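Condensin complex subunit 3 (Schizosaccharomyces pombe, PDB 5OQR) serves as a regulatory HEAT-repeat subunit of condensin, the complex required to convert interphase chromatin into condensed, mitotic-like chromosomes. Local coordinates at residues R56-R59 with F60-F64; L304-T307 with A308-L312; N712-F715 with E716-N720. One frame throughout, in Å; residues are numbered along the deposited sequence.

Contact 1: R56-R59 with F60-F64; sequences RVLR and FLVTF
Helix 52-69 of the first HEAT repeat carries this contact: Arg56 to Arg59 make one turn, Phe60 to Phe64 the next, and the two are joined by consecutive i to i+4 bonds. Phe60 N donates to Arg56 O at 2.8 Å. Leu61 N reaches Val57 O at 3.0 Å, and Val62 N reaches Leu58 O in the straightest of the set, 174° at the hydrogen. Thr63 N closes the series on Arg59 O at 3.0 Å. The hydroxyl of Thr63 turns back toward the same carbonyl, since OG1 lies beside the backbone N (chi1 -49°); its modelled approach to Arg59 O is too short, however, and any bond there is doubtful.

Between the turns the side chains meet lightly. Val57 CG1 and Leu61 CD1 are 4.4 Å apart along the buried side, and Leu58 CD1 stands 4.3 Å from Val62 CG1 along another flank. The Phe60 ring leads away from the preceding turn, because CG is anti to the backbone N (chi1 166°); it meets His17 edge-to-face and packs on Leu20 and Cys21 of helix 17-24. Leu58 and Val62 both touch Arg106 of helix 94-108, while Val57 also packs against an aromatic side chain of another protein chain. Successive i to i+4 backbone bonds, with apolar side chains directed to helices on different flanks, are the makeup of an alpha-helix packed within a HEAT-repeat solenoid.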
ATOM      1  N   ARG A  56     -23.810  31.365  -5.894  1.00116.57           N
ATOM      2  CA  ARG A  56     -23.807  32.413  -6.912  1.00111.92           C
ATOM      3  C   ARG A  56     -23.929  33.788  -6.269  1.00107.91           C
ATOM      4  O   ARG A  56     -23.109  34.680  -6.518  1.00105.22           O
ATOM      5  CB  ARG A  56     -24.945  32.195  -7.908  1.00115.59           C
ATOM      6  CG  ARG A  56     -24.817  30.947  -8.755  1.00118.98           C
ATOM      7  CD  ARG A  56     -25.576  31.109 -10.061  1.00118.76           C
ATOM      8  NE  ARG A  56     -25.888  29.826 -10.681  1.00118.98           N
ATOM      9  CZ  ARG A  56     -26.892  29.038 -10.309  1.00121.15           C
ATOM     10  NH1 ARG A  56     -27.689  29.392  -9.308  1.00124.44           N
ATOM     11  NH2 ARG A  56     -27.098  27.887 -10.934  1.00124.53           N
ATOM     12  N   VAL A  57     -24.958  33.978  -5.441  1.00105.09           N
ATOM     13  CA  VAL A  57     -25.126  35.244  -4.733  1.00103.00           C
ATOM     14  C   VAL A  57     -23.851  35.587  -3.978  1.00 99.23           C
ATOM     15  O   VAL A  57     -23.339  36.710  -4.056  1.00 97.94           O
ATOM     16  CB  VAL A  57     -26.336  35.171  -3.784  1.00101.55           C
ATOM     17  CG1 VAL A  57     -26.488  36.471  -3.006  1.00103.12           C
ATOM     18  CG2 VAL A  57     -27.608  34.873  -4.568  1.00108.70           C
ATOM     19  N   LEU A  58     -23.318  34.618  -3.234  1.00102.40           N
ATOM     20  CA  LEU A  58     -22.097  34.859  -2.480  1.00102.29           C
ATOM     21  C   LEU A  58     -20.917  35.119  -3.406  1.00100.72           C
ATOM     22  O   LEU A  58     -20.022  35.900  -3.062  1.00102.62           O
ATOM     23  CB  LEU A  58     -21.817  33.672  -1.557  1.00103.24           C
ATOM     24  CG  LEU A  58     -20.700  33.798  -0.517  1.00 98.76           C
ATOM     25  CD1 LEU A  58     -20.589  35.207   0.054  1.00100.17           C
ATOM     26  CD2 LEU A  58     -20.932  32.789   0.598  1.00 89.18           C
ATOM     27  N   ARG A  59     -20.895  34.483  -4.578  1.00103.85           N
ATOM     28  CA  ARG A  59     -19.875  34.804  -5.570  1.00102.62           C
ATOM     29  C   ARG A  59     -20.017  36.241  -6.051  1.00103.80           C
ATOM     30  O   ARG A  59     -19.017  36.947  -6.226  1.00103.51           O
ATOM     31  CB  ARG A  59     -19.965  33.835  -6.750  1.00108.02           C
ATOM     32  CG  ARG A  59     -19.433  32.443  -6.462  1.00116.68           C
ATOM     33  CD  ARG A  59     -17.917  32.421  -6.400  1.00119.91           C
ATOM     34  NE  ARG A  59     -17.409  31.071  -6.177  1.00118.65           N
ATOM     35  CZ  ARG A  59     -17.351  30.128  -7.110  1.00128.12           C
ATOM     36  NH1 ARG A  59     -17.776  30.377  -8.343  1.00126.93           N
ATOM     37  NH2 ARG A  59     -16.874  28.927  -6.812  1.00132.67           N
ATOM     38  N   PHE A  60     -21.252  36.694  -6.269  1.00105.45           N
ATOM     39  CA  PHE A  60     -21.467  38.067  -6.714  1.00103.02           C
ATOM     40  C   PHE A  60     -20.943  39.066  -5.694  1.00 94.74           C
ATOM     41  O   PHE A  60     -20.371  40.100  -6.062  1.00 96.20           O
ATOM     42  CB  PHE A  60     -22.954  38.311  -6.974  1.00108.27           C
ATOM     43  CG  PHE A  60     -23.312  39.764  -7.105  1.00107.23           C
ATOM     44  CD1 PHE A  60     -24.244  40.341  -6.259  1.00104.18           C
ATOM     45  CD2 PHE A  60     -22.706  40.556  -8.063  1.00105.66           C
ATOM     46  CE1 PHE A  60     -24.570  41.677  -6.374  1.00105.62           C
ATOM     47  CE2 PHE A  60     -23.028  41.893  -8.183  1.00105.82           C
ATOM     48  CZ  PHE A  60     -23.960  42.453  -7.337  1.00107.87           C
ATOM     49  N   LEU A  61     -21.130  38.781  -4.406  1.00 98.96           N
ATOM     50  CA  LEU A  61     -20.758  39.744  -3.376  1.00 96.17           C
ATOM     51  C   LEU A  61     -19.243  39.879  -3.273  1.00 99.44           C
ATOM     52  O   LEU A  61     -18.707  40.991  -3.331  1.00103.81           O
ATOM     53  CB  LEU A  61     -21.374  39.333  -2.039  1.00 96.41           C
ATOM     54  CG  LEU A  61     -22.908  39.314  -2.050  1.00103.30           C
ATOM     55  CD1 LEU A  61     -23.461  38.735  -0.759  1.00 98.88           C
ATOM     56  CD2 LEU A  61     -23.475  40.709  -2.287  1.00107.98           C
ATOM     57  N   VAL A  62     -18.532  38.757  -3.134  1.00101.77           N
ATOM     58  CA  VAL A  62     -17.071  38.813  -3.123  1.00101.31           C
ATOM     59  C   VAL A  62     -16.571  39.525  -4.372  1.00100.17           C
ATOM     60  O   VAL A  62     -15.573  40.255  -4.335  1.00 95.72           O
ATOM     61  CB  VAL A  62     -16.473  37.399  -3.000  1.00 95.03           C
ATOM     62  CG1 VAL A  62     -16.932  36.732  -1.715  1.00 95.83           C
ATOM     63  CG2 VAL A  62     -16.838  36.542  -4.208  1.00108.45           C
ATOM     64  N   THR A  63     -17.263  39.329  -5.496  1.00100.61           N
ATOM     65  CA  THR A  63     -16.870  39.992  -6.734  1.00 96.92           C
ATOM     66  C   THR A  63     -17.053  41.499  -6.628  1.00 99.44           C
ATOM     67  O   THR A  63     -16.193  42.267  -7.074  1.00100.49           O
ATOM     68  CB  THR A  63     -17.682  39.439  -7.906  1.00 98.98           C
ATOM     69  OG1 THR A  63     -17.658  38.007  -7.877  1.00108.75           O
ATOM     70  CG2 THR A  63     -17.106  39.914  -9.229  1.00101.28           C
ATOM     71  N   PHE A  64     -18.164  41.943  -6.037  1.00 96.83           N
ATOM     72  CA  PHE A  64     -18.423  43.374  -5.938  1.00 97.71           C
ATOM     73  C   PHE A  64     -17.488  44.040  -4.938  1.00100.55           C
ATOM     74  O   PHE A  64     -17.009  45.155  -5.177  1.00103.69           O
ATOM     75  CB  PHE A  64     -19.878  43.619  -5.548  1.00 99.53           C
ATOM     76  CG  PHE A  64     -20.186  45.055  -5.252  1.00104.17           C
ATOM     77  CD1 PHE A  64     -20.165  46.003  -6.261  1.00117.93           C
ATOM     78  CD2 PHE A  64     -20.499  45.458  -3.968  1.00101.26           C
ATOM     79  CE1 PHE A  64     -20.449  47.327  -5.992  1.00113.65           C
ATOM     80  CE2 PHE A  64     -20.787  46.779  -3.694  1.00110.12           C
ATOM     81  CZ  PHE A  64     -20.761  47.716  -4.708  1.00110.21           C
TER

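Contact 2: L304-T307 with A308-L312; sequences LELT and AESSL
Thr307 is the N-cap of helix 308-324, and its side-chain oxygen accepts from the backbone of Ser310: Ser310 N to Thr307 OG1 is 2.8 Å, with 160° at the hydrogen. That bond occupies one of the first-turn N-H groups that no preceding helical carbonyl can serve. The hydroxyl is put there by a chi1 of 73°, which sets OG1 between the backbone N and the carbonyl carbon, while CG2 lies anti to the carbonyl carbon. The same OG1 makes a weak bond to Glu309 OE1 at 3.4 Å; the glutamate chain bends at chi2 (81°) to bring its carboxylate back beside the threonine.

The carbonyl of Thr307 starts the regular helical pattern. Ser311 N donates to Thr307 O at 2.8 Å, and Ser311 OG lies within reach of both Thr307 O and Ala308 O.

Further out, Glu305 leaves the helical conformation after helix 300-304, and the connection to the next helix passes through the extended Leu306 and Thr307. Arg345 NH1 bonds to Leu304 O, and Glu358 OE2 of helix 356-372 takes the N-H of Ala308, a carboxylate at the helix start that is likely to suit the local dipole. Leu306 leans over the first turn, its CD2 4.2 Å from Ser311 CB and 3.4 Å from Ser310 OG.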
ATOM      1  N   LEU A 304      32.275   4.601 -22.300  1.00 46.26           N
ATOM      2  CA  LEU A 304      33.609   4.704 -21.726  1.00 47.47           C
ATOM      3  C   LEU A 304      33.662   5.624 -20.516  1.00 42.72           C
ATOM      4  O   LEU A 304      34.645   5.586 -19.768  1.00 47.79           O
ATOM      5  CB  LEU A 304      34.599   5.201 -22.782  1.00 48.42           C
ATOM      6  CG  LEU A 304      34.610   4.416 -24.096  1.00 45.04           C
ATOM      7  CD1 LEU A 304      35.581   5.041 -25.080  1.00 47.44           C
ATOM      8  CD2 LEU A 304      34.950   2.954 -23.862  1.00 42.09           C
ATOM      9  N   GLU A 305      32.634   6.440 -20.307  1.00 44.32           N
ATOM     10  CA  GLU A 305      32.543   7.349 -19.173  1.00 45.96           C
ATOM     11  C   GLU A 305      31.304   7.046 -18.338  1.00 46.35           C
ATOM     12  O   GLU A 305      30.589   7.948 -17.902  1.00 46.92           O
ATOM     13  CB  GLU A 305      32.526   8.798 -19.650  1.00 55.66           C
ATOM     14  CG  GLU A 305      33.792   9.233 -20.365  1.00 77.03           C
ATOM     15  CD  GLU A 305      33.631  10.568 -21.065  1.00 94.96           C
ATOM     16  OE1 GLU A 305      33.827  10.623 -22.298  1.00100.38           O
ATOM     17  OE2 GLU A 305      33.296  11.562 -20.385  1.00 93.17           O
ATOM     18  N   LEU A 306      31.039   5.764 -18.106  1.00 43.08           N
ATOM     19  CA  LEU A 306      29.825   5.365 -17.410  1.00 40.40           C
ATOM     20  C   LEU A 306      29.842   5.821 -15.956  1.00 36.41           C
ATOM     21  O   LEU A 306      30.883   5.857 -15.298  1.00 39.46           O
ATOM     22  CB  LEU A 306      29.647   3.848 -17.470  1.00 34.11           C
ATOM     23  CG  LEU A 306      29.114   3.279 -18.785  1.00 37.69           C
ATOM     24  CD1 LEU A 306      29.224   1.767 -18.790  1.00 37.25           C
ATOM     25  CD2 LEU A 306      27.673   3.700 -19.020  1.00 37.70           C
ATOM     26  N   THR A 307      28.663   6.173 -15.463  1.00 36.50           N
ATOM     27  CA  THR A 307      28.432   6.508 -14.067  1.00 36.52           C
ATOM     28  C   THR A 307      27.330   5.603 -13.527  1.00 33.78           C
ATOM     29  O   THR A 307      26.733   4.811 -14.258  1.00 31.35           O
ATOM     30  CB  THR A 307      28.049   7.982 -13.902  1.00 37.28           C
ATOM     31  OG1 THR A 307      26.711   8.192 -14.369  1.00 39.27           O
ATOM     32  CG2 THR A 307      28.998   8.879 -14.679  1.00 39.28           C
ATOM     33  N   ALA A 308      27.062   5.720 -12.228  1.00 34.80           N
ATOM     34  CA  ALA A 308      25.960   4.967 -11.638  1.00 36.48           C
ATOM     35  C   ALA A 308      24.637   5.351 -12.286  1.00 33.37           C
ATOM     36  O   ALA A 308      23.842   4.485 -12.664  1.00 32.76           O
ATOM     37  CB  ALA A 308      25.914   5.201 -10.130  1.00 38.50           C
ATOM     38  N   GLU A 309      24.391   6.653 -12.433  1.00 36.59           N
ATOM     39  CA  GLU A 309      23.152   7.111 -13.052  1.00 36.21           C
ATOM     40  C   GLU A 309      23.159   6.843 -14.548  1.00 35.45           C
ATOM     41  O   GLU A 309      22.146   6.418 -15.116  1.00 30.99           O
ATOM     42  CB  GLU A 309      22.947   8.601 -12.781  1.00 39.40           C
ATOM     43  CG  GLU A 309      22.882   8.974 -11.309  1.00 45.19           C
ATOM     44  CD  GLU A 309      24.253   9.091 -10.663  1.00 43.95           C
ATOM     45  OE1 GLU A 309      25.262   8.862 -11.363  1.00 42.66           O
ATOM     46  OE2 GLU A 309      24.322   9.411  -9.457  1.00 43.19           O
ATOM     47  N   SER A 310      24.294   7.091 -15.203  1.00 32.87           N
ATOM     48  CA  SER A 310      24.389   6.870 -16.640  1.00 30.58           C
ATOM     49  C   SER A 310      24.170   5.403 -16.988  1.00 32.64           C
ATOM     50  O   SER A 310      23.495   5.086 -17.972  1.00 31.69           O
ATOM     51  CB  SER A 310      25.751   7.355 -17.137  1.00 40.24           C
ATOM     52  OG  SER A 310      26.169   6.647 -18.286  1.00 40.92           O
ATOM     53  N   SER A 311      24.722   4.491 -16.184  1.00 34.15           N
ATOM     54  CA  SER A 311      24.581   3.069 -16.481  1.00 34.45           C
ATOM     55  C   SER A 311      23.165   2.584 -16.198  1.00 27.84           C
ATOM     56  O   SER A 311      22.630   1.750 -16.935  1.00 26.97           O
ATOM     57  CB  SER A 311      25.597   2.263 -15.675  1.00 29.23           C
ATOM     58  OG  SER A 311      25.328   2.341 -14.288  1.00 33.36           O
ATOM     59  N   LEU A 312      22.546   3.090 -15.131  1.00 30.73           N
ATOM     60  CA  LEU A 312      21.174   2.707 -14.824  1.00 31.12           C
ATOM     61  C   LEU A 312      20.222   3.162 -15.920  1.00 31.38           C
ATOM     62  O   LEU A 312      19.255   2.464 -16.242  1.00 31.97           O
ATOM     63  CB  LEU A 312      20.754   3.296 -13.480  1.00 34.11           C
ATOM     64  CG  LEU A 312      19.352   2.917 -12.999  1.00 21.04           C
ATOM     65  CD1 LEU A 312      19.313   1.473 -12.553  1.00 30.56           C
ATOM     66  CD2 LEU A 312      18.924   3.830 -11.880  1.00 26.08           C
TER

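Contact 3: N712-F715 with E716-N720; sequences NMIF and ESLPN
From Asn712 the backbone follows the last turns of helix 706-717, and helical torsions persist through Asn720 although the bonding changes from Ser717 on. Glu716 N donates to Asn712 O at 3.1 Å in ordinary i to i+4 fashion. At Ser717 the pattern shifts: its N-H makes a weak bond to Met713 O, at only 122°, and a better one to Ile714 O at 2.9 Å, approaching from above that carbonyl's plane. Leu718 N also reaches Ile714 O at 2.9 Å, nearly head-on, with a C=O...N angle of 173°. Ser717 OG adds a third donor at 3.2 Å, its chi1 of 82° folding the hydroxyl back over the previous turn. Three bonds therefore converge on Ile714 O.

Pro719, which has no N-H to offer, sets its CD 3.5 Å from Phe715 O, where an i+4 donor would otherwise sit. Leu718 bridges two side chains of the preceding turn: its CG lies 4.1 Å from Ile714 CG2, the two chains crossing obliquely, and its CD1 lies 4.2 Å from Phe715 CD1. An alanine in place of Leu718 would keep the backbone bond but would probably open a gap beside Ile714 and Phe715.

Asn712 OD1 bonds to Thr751 OG1 on helix 745-759. Leu718 touches Met730 and Ile731 of helix 725-736, the next helix of this HEAT repeat, and Tyr758 of helix 745-759; Phe715 runs on to Leu773 and Phe776 of helix 767-785, while Met713, Ile714 and Ser717 pack on Cys650 of helix 639-661.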
ATOM      1  N   ASN A 712     -25.437 -22.302  10.937  1.00 29.42           N
ATOM      2  CA  ASN A 712     -25.487 -23.570  11.654  1.00 29.15           C
ATOM      3  C   ASN A 712     -24.323 -23.699  12.629  1.00 35.05           C
ATOM      4  O   ASN A 712     -24.496 -24.193  13.749  1.00 33.98           O
ATOM      5  CB  ASN A 712     -25.483 -24.732  10.661  1.00 29.77           C
ATOM      6  CG  ASN A 712     -26.644 -24.673   9.695  1.00 27.87           C
ATOM      7  OD1 ASN A 712     -27.696 -24.112  10.001  1.00 28.21           O
ATOM      8  ND2 ASN A 712     -26.461 -25.252   8.516  1.00 34.77           N
ATOM      9  N   MET A 713     -23.127 -23.263  12.223  1.00 37.15           N
ATOM     10  CA  MET A 713     -21.980 -23.297  13.126  1.00 29.43           C
ATOM     11  C   MET A 713     -22.243 -22.455  14.366  1.00 29.19           C
ATOM     12  O   MET A 713     -21.972 -22.883  15.494  1.00 35.84           O
ATOM     13  CB  MET A 713     -20.724 -22.797  12.406  1.00 37.00           C
ATOM     14  CG  MET A 713     -20.317 -23.610  11.189  1.00 37.96           C
ATOM     15  SD  MET A 713     -20.039 -25.349  11.549  1.00 40.30           S
ATOM     16  CE  MET A 713     -18.677 -25.244  12.703  1.00 38.47           C
ATOM     17  N   ILE A 714     -22.762 -21.244  14.172  1.00 26.90           N
ATOM     18  CA  ILE A 714     -23.030 -20.355  15.298  1.00 34.72           C
ATOM     19  C   ILE A 714     -24.017 -21.002  16.264  1.00 36.75           C
ATOM     20  O   ILE A 714     -23.786 -21.042  17.478  1.00 38.14           O
ATOM     21  CB  ILE A 714     -23.537 -18.994  14.787  1.00 34.67           C
ATOM     22  CG1 ILE A 714     -22.431 -18.300  13.987  1.00 26.37           C
ATOM     23  CG2 ILE A 714     -23.993 -18.112  15.946  1.00 42.07           C
ATOM     24  CD1 ILE A 714     -22.872 -17.059  13.247  1.00 28.58           C
ATOM     25  N   PHE A 715     -25.129 -21.527  15.743  1.00 32.19           N
ATOM     26  CA  PHE A 715     -26.124 -22.147  16.613  1.00 35.57           C
ATOM     27  C   PHE A 715     -25.506 -23.246  17.466  1.00 39.12           C
ATOM     28  O   PHE A 715     -25.851 -23.398  18.642  1.00 41.25           O
ATOM     29  CB  PHE A 715     -27.279 -22.707  15.781  1.00 31.17           C
ATOM     30  CG  PHE A 715     -28.150 -21.653  15.166  1.00 29.76           C
ATOM     31  CD1 PHE A 715     -28.655 -20.619  15.932  1.00 27.00           C
ATOM     32  CD2 PHE A 715     -28.456 -21.691  13.819  1.00 28.45           C
ATOM     33  CE1 PHE A 715     -29.449 -19.649  15.370  1.00 23.97           C
ATOM     34  CE2 PHE A 715     -29.249 -20.721  13.251  1.00 27.82           C
ATOM     35  CZ  PHE A 715     -29.746 -19.699  14.027  1.00 27.49           C
ATOM     36  N   GLU A 716     -24.589 -24.022  16.891  1.00 34.48           N
ATOM     37  CA  GLU A 716     -23.972 -25.124  17.617  1.00 33.31           C
ATOM     38  C   GLU A 716     -22.907 -24.667  18.604  1.00 35.89           C
ATOM     39  O   GLU A 716     -22.531 -25.445  19.486  1.00 48.79           O
ATOM     40  CB  GLU A 716     -23.362 -26.116  16.629  1.00 41.67           C
ATOM     41  CG  GLU A 716     -24.386 -26.974  15.911  1.00 47.64           C
ATOM     42  CD  GLU A 716     -23.795 -27.735  14.744  1.00 52.15           C
ATOM     43  OE1 GLU A 716     -22.620 -27.491  14.406  1.00 59.58           O
ATOM     44  OE2 GLU A 716     -24.507 -28.581  14.166  1.00 57.92           O
ATOM     45  N   SER A 717     -22.419 -23.432  18.488  1.00 33.84           N
ATOM     46  CA  SER A 717     -21.374 -22.928  19.367  1.00 39.62           C
ATOM     47  C   SER A 717     -21.894 -21.982  20.439  1.00 46.81           C
ATOM     48  O   SER A 717     -21.172 -21.715  21.406  1.00 49.29           O
ATOM     49  CB  SER A 717     -20.297 -22.209  18.547  1.00 42.59           C
ATOM     50  OG  SER A 717     -20.691 -20.884  18.246  1.00 44.93           O
ATOM     51  N   LEU A 718     -23.115 -21.467  20.297  1.00 51.55           N
ATOM     52  CA  LEU A 718     -23.656 -20.568  21.311  1.00 44.60           C
ATOM     53  C   LEU A 718     -23.665 -21.184  22.703  1.00 48.57           C
ATOM     54  O   LEU A 718     -23.386 -20.455  23.671  1.00 54.30           O
ATOM     55  CB  LEU A 718     -25.068 -20.126  20.912  1.00 46.94           C
ATOM     56  CG  LEU A 718     -25.179 -19.204  19.697  1.00 42.05           C
ATOM     57  CD1 LEU A 718     -26.631 -19.066  19.278  1.00 40.28           C
ATOM     58  CD2 LEU A 718     -24.573 -17.844  19.985  1.00 38.35           C
ATOM     59  N   PRO A 719     -23.975 -22.471  22.888  1.00 47.34           N
ATOM     60  CA  PRO A 719     -23.918 -23.036  24.245  1.00 52.18           C
ATOM     61  C   PRO A 719     -22.554 -22.898  24.900  1.00 62.14           C
ATOM     62  O   PRO A 719     -22.473 -22.576  26.091  1.00 66.80           O
ATOM     63  CB  PRO A 719     -24.298 -24.506  24.022  1.00 50.50           C
ATOM     64  CG  PRO A 719     -25.090 -24.506  22.773  1.00 44.48           C
ATOM     65  CD  PRO A 719     -24.503 -23.438  21.912  1.00 41.92           C
ATOM     66  N   ASN A 720     -21.474 -23.134  24.151  1.00 65.47           N
ATOM     67  CA  ASN A 720     -20.137 -23.050  24.726  1.00 68.09           C
ATOM     68  C   ASN A 720     -19.699 -21.612  24.954  1.00 73.84           C
ATOM     69  O   ASN A 720     -18.777 -21.376  25.742  1.00 76.59           O
ATOM     70  CB  ASN A 720     -19.135 -23.769  23.825  1.00 74.16           C
ATOM     71  CG  ASN A 720     -19.472 -25.233  23.637  1.00 80.66           C
ATOM     72  OD1 ASN A 720     -19.957 -25.891  24.557  1.00 83.59           O
ATOM     73  ND2 ASN A 720     -19.224 -25.749  22.441  1.00 83.38           N
TER

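The three contacts come in series along an all-helical chain and share no helix. Contact 1 lies within helix 52-69 of HEAT 1, contact 2 at the start of helix 308-324, and contact 3 at the end of helix 706-717 in HEAT 9. The centres of contact 1 and contact 2 are about 59 Å apart, those of contact 1 and contact 3 about 65 Å, and those of contact 2 and contact 3 about 67 Å, the last pair on opposite sides of the chain's centre; none touches another. They thus sample the middle, beginning and end of helices far apart in a long solenoid, whose shape is set by local helix-to-helix packing rather than by direct contact between these sites.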